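Local coordinates for galactose-binding-like protein (Bacteroides thetaiotaomicron, PDB 7M1B) that is a SusE-like protein with a galactose-binding-like domain, probably taking part in the handling of carbohydrates by this gut bacterium, at residues L200-L205 and Q267-T272. Sequence-based numbering, arbitrary orientation.
Sequences LYEEKL and QLSRFT
Glu202 lays its side chain over Ser269 and against the side of Arg270, its CB only 3.4 Å from Ser269 OG. With CG set between the backbone N and the carbonyl carbon (chi1 66°) and the chain straight beyond it, the carboxylate arrives within reach of Ser269 and Arg270 on strand 256-274. Ser269 OG donates to Glu202 OE1 on the anti side, at 2.8 Å. Arg270 is likewise extended from CG to NE and comes in side-on: NE bonds Glu202 OE2 at 2.9 Å, on the syn side and with an N-H...O angle of 162°, while the more bent bond from NH2 reaches OE2 at 3.1 Å. OE2 lies in the guanidinium plane, yet the two flat groups are turned 44° apart, and both nitrogens approach from one face of the carboxylate. Beyond this polar group, toward the start of the 267-272 segment, carbon atoms meet: Leu200 CD1 packs on the aliphatic CG of Gln267 at 3.7 Å, and Leu205 CD1 touches Leu268 CD2 at the same distance. Gln267 NE2 turns elsewhere, to Ile349 O.

Ser269 and Arg270 both face Tyr377 in a classic beta bulge, and Arg270 also makes a cation-pi contact with that ring. Strand 370-380 pairs with both 203-204 and 256-274, and the contact joins the chain entering the galactose-binding-like domain to one of its long strands. Three donors thus share one carboxylate, an arrangement that fixes its rotation and probably favours the ionised form of Glu202.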
loop_
_atom_site.group_PDB
_atom_site.type_symbol
_atom_site.label_atom_id
_atom_site.label_comp_id
_atom_site.label_asym_id
_atom_site.label_seq_id
_atom_site.Cartn_x
_atom_site.Cartn_y
_atom_site.Cartn_z
ATOM N N LEU A 200 -16.047 1.259 0.951
ATOM C CA LEU A 200 -15.445 -0.053 0.946
ATOM C C LEU A 200 -15.114 -0.558 2.346
ATOM O O LEU A 200 -14.838 0.199 3.274
ATOM C CB LEU A 200 -14.117 0.018 0.177
ATOM C CG LEU A 200 -14.226 0.500 -1.286
ATOM C CD1 LEU A 200 -12.881 0.338 -1.992
ATOM C CD2 LEU A 200 -15.283 -0.298 -2.059
ATOM N N TYR A 201 -15.180 -1.903 2.460
ATOM C CA TYR A 201 -14.893 -2.628 3.696
ATOM C C TYR A 201 -13.826 -3.685 3.393
ATOM O O TYR A 201 -13.943 -4.416 2.403
ATOM C CB TYR A 201 -16.201 -3.293 4.122
ATOM C CG TYR A 201 -16.259 -4.000 5.454
ATOM C CD1 TYR A 201 -15.668 -5.250 5.662
ATOM C CD2 TYR A 201 -17.043 -3.472 6.475
ATOM C CE1 TYR A 201 -15.789 -5.903 6.882
ATOM C CE2 TYR A 201 -17.189 -4.123 7.683
ATOM C CZ TYR A 201 -16.584 -5.344 7.882
ATOM O OH TYR A 201 -16.779 -5.930 9.095
ATOM N N GLU A 202 -12.780 -3.752 4.217
ATOM C CA GLU A 202 -11.655 -4.573 3.760
ATOM C C GLU A 202 -11.903 -6.008 4.305
ATOM O O GLU A 202 -12.587 -6.189 5.339
ATOM C CB GLU A 202 -10.362 -4.069 4.397
ATOM C CG GLU A 202 -10.316 -4.261 5.915
ATOM C CD GLU A 202 -9.100 -3.653 6.602
ATOM O OE1 GLU A 202 -8.348 -2.891 5.959
ATOM O OE2 GLU A 202 -8.960 -3.879 7.824
ATOM N N GLU A 203 -11.309 -6.968 3.615
ATOM C CA GLU A 203 -11.204 -8.325 4.130
ATOM C C GLU A 203 -9.744 -8.714 4.008
ATOM O O GLU A 203 -9.052 -8.173 3.165
ATOM C CB GLU A 203 -12.109 -9.282 3.333
ATOM C CG GLU A 203 -11.693 -9.521 1.877
ATOM C CD GLU A 203 -12.685 -10.266 0.990
ATOM O OE1 GLU A 203 -12.273 -11.298 0.390
ATOM O OE2 GLU A 203 -13.844 -9.773 0.814
ATOM N N LYS A 204 -9.349 -9.810 4.709
ATOM C CA LYS A 204 -8.030 -10.368 4.466
ATOM C C LYS A 204 -8.117 -11.105 3.127
ATOM O O LYS A 204 -8.917 -12.067 2.979
ATOM C CB LYS A 204 -7.721 -11.371 5.597
ATOM C CG LYS A 204 -6.309 -11.948 5.507
ATOM C CD LYS A 204 -6.168 -12.923 6.717
ATOM C CE LYS A 204 -4.987 -13.829 6.640
ATOM N NZ LYS A 204 -4.934 -14.508 7.958
ATOM N N LEU A 205 -7.264 -10.745 2.135
ATOM C CA LEU A 205 -7.346 -11.410 0.851
ATOM C C LEU A 205 -6.891 -12.873 1.027
ATOM O O LEU A 205 -5.961 -13.171 1.795
ATOM C CB LEU A 205 -6.499 -10.669 -0.165
ATOM C CG LEU A 205 -6.925 -9.221 -0.390
ATOM C CD1 LEU A 205 -6.016 -8.611 -1.431
ATOM C CD2 LEU A 205 -8.398 -9.164 -0.813
ATOM N N GLN A 267 -8.934 -3.805 -4.719
ATOM C CA GLN A 267 -8.662 -2.464 -4.228
ATOM C C GLN A 267 -8.040 -2.617 -2.851
ATOM O O GLN A 267 -8.687 -3.157 -1.957
ATOM C CB GLN A 267 -9.992 -1.655 -4.158
ATOM C CG GLN A 267 -9.752 -0.150 -3.964
ATOM C CD GLN A 267 -9.061 0.559 -5.108
ATOM O OE1 GLN A 267 -9.410 0.436 -6.287
ATOM N NE2 GLN A 267 -8.071 1.356 -4.752
ATOM N N LEU A 268 -6.762 -2.229 -2.667
ATOM C CA LEU A 268 -6.051 -2.515 -1.436
ATOM C C LEU A 268 -6.222 -1.412 -0.401
ATOM O O LEU A 268 -6.135 -0.193 -0.718
ATOM C CB LEU A 268 -4.572 -2.701 -1.777
ATOM C CG LEU A 268 -4.268 -3.936 -2.615
ATOM C CD1 LEU A 268 -2.748 -4.047 -2.938
ATOM C CD2 LEU A 268 -4.713 -5.226 -1.896
ATOM N N SER A 269 -6.332 -1.827 0.852
ATOM C CA SER A 269 -6.433 -0.953 2.005
ATOM C C SER A 269 -5.118 -0.861 2.765
ATOM O O SER A 269 -4.662 0.222 3.061
ATOM C CB SER A 269 -7.575 -1.297 2.927
ATOM O OG SER A 269 -7.450 -2.673 3.363
ATOM N N ARG A 270 -4.588 -1.998 3.178
ATOM C CA ARG A 270 -3.394 -2.001 4.025
ATOM C C ARG A 270 -2.788 -3.405 4.014
ATOM O O ARG A 270 -3.378 -4.334 3.437
ATOM C CB ARG A 270 -3.897 -1.681 5.451
ATOM C CG ARG A 270 -4.768 -2.769 6.068
ATOM C CD ARG A 270 -5.361 -2.295 7.428
ATOM N NE ARG A 270 -6.122 -3.366 8.089
ATOM C CZ ARG A 270 -5.677 -4.367 8.874
ATOM N NH1 ARG A 270 -4.395 -4.515 9.180
ATOM N NH2 ARG A 270 -6.560 -5.231 9.347
ATOM N N PHE A 271 -1.548 -3.525 4.512
ATOM C CA PHE A 271 -0.997 -4.857 4.694
ATOM C C PHE A 271 -0.215 -4.882 6.003
ATOM O O PHE A 271 0.094 -3.843 6.591
ATOM C CB PHE A 271 -0.113 -5.235 3.480
ATOM C CG PHE A 271 1.203 -4.494 3.339
ATOM C CD1 PHE A 271 1.270 -3.194 2.799
ATOM C CD2 PHE A 271 2.364 -5.025 3.906
ATOM C CE1 PHE A 271 2.496 -2.520 2.699
ATOM C CE2 PHE A 271 3.583 -4.351 3.798
ATOM C CZ PHE A 271 3.654 -3.054 3.258
ATOM N N THR A 272 0.040 -6.115 6.463
ATOM C CA THR A 272 0.800 -6.357 7.684
ATOM C C THR A 272 2.037 -7.172 7.285
ATOM O O THR A 272 1.938 -8.109 6.461
ATOM C CB THR A 272 0.046 -7.163 8.749
ATOM O OG1 THR A 272 -1.190 -6.470 8.919
ATOM C CG2 THR A 272 0.777 -7.257 10.067
#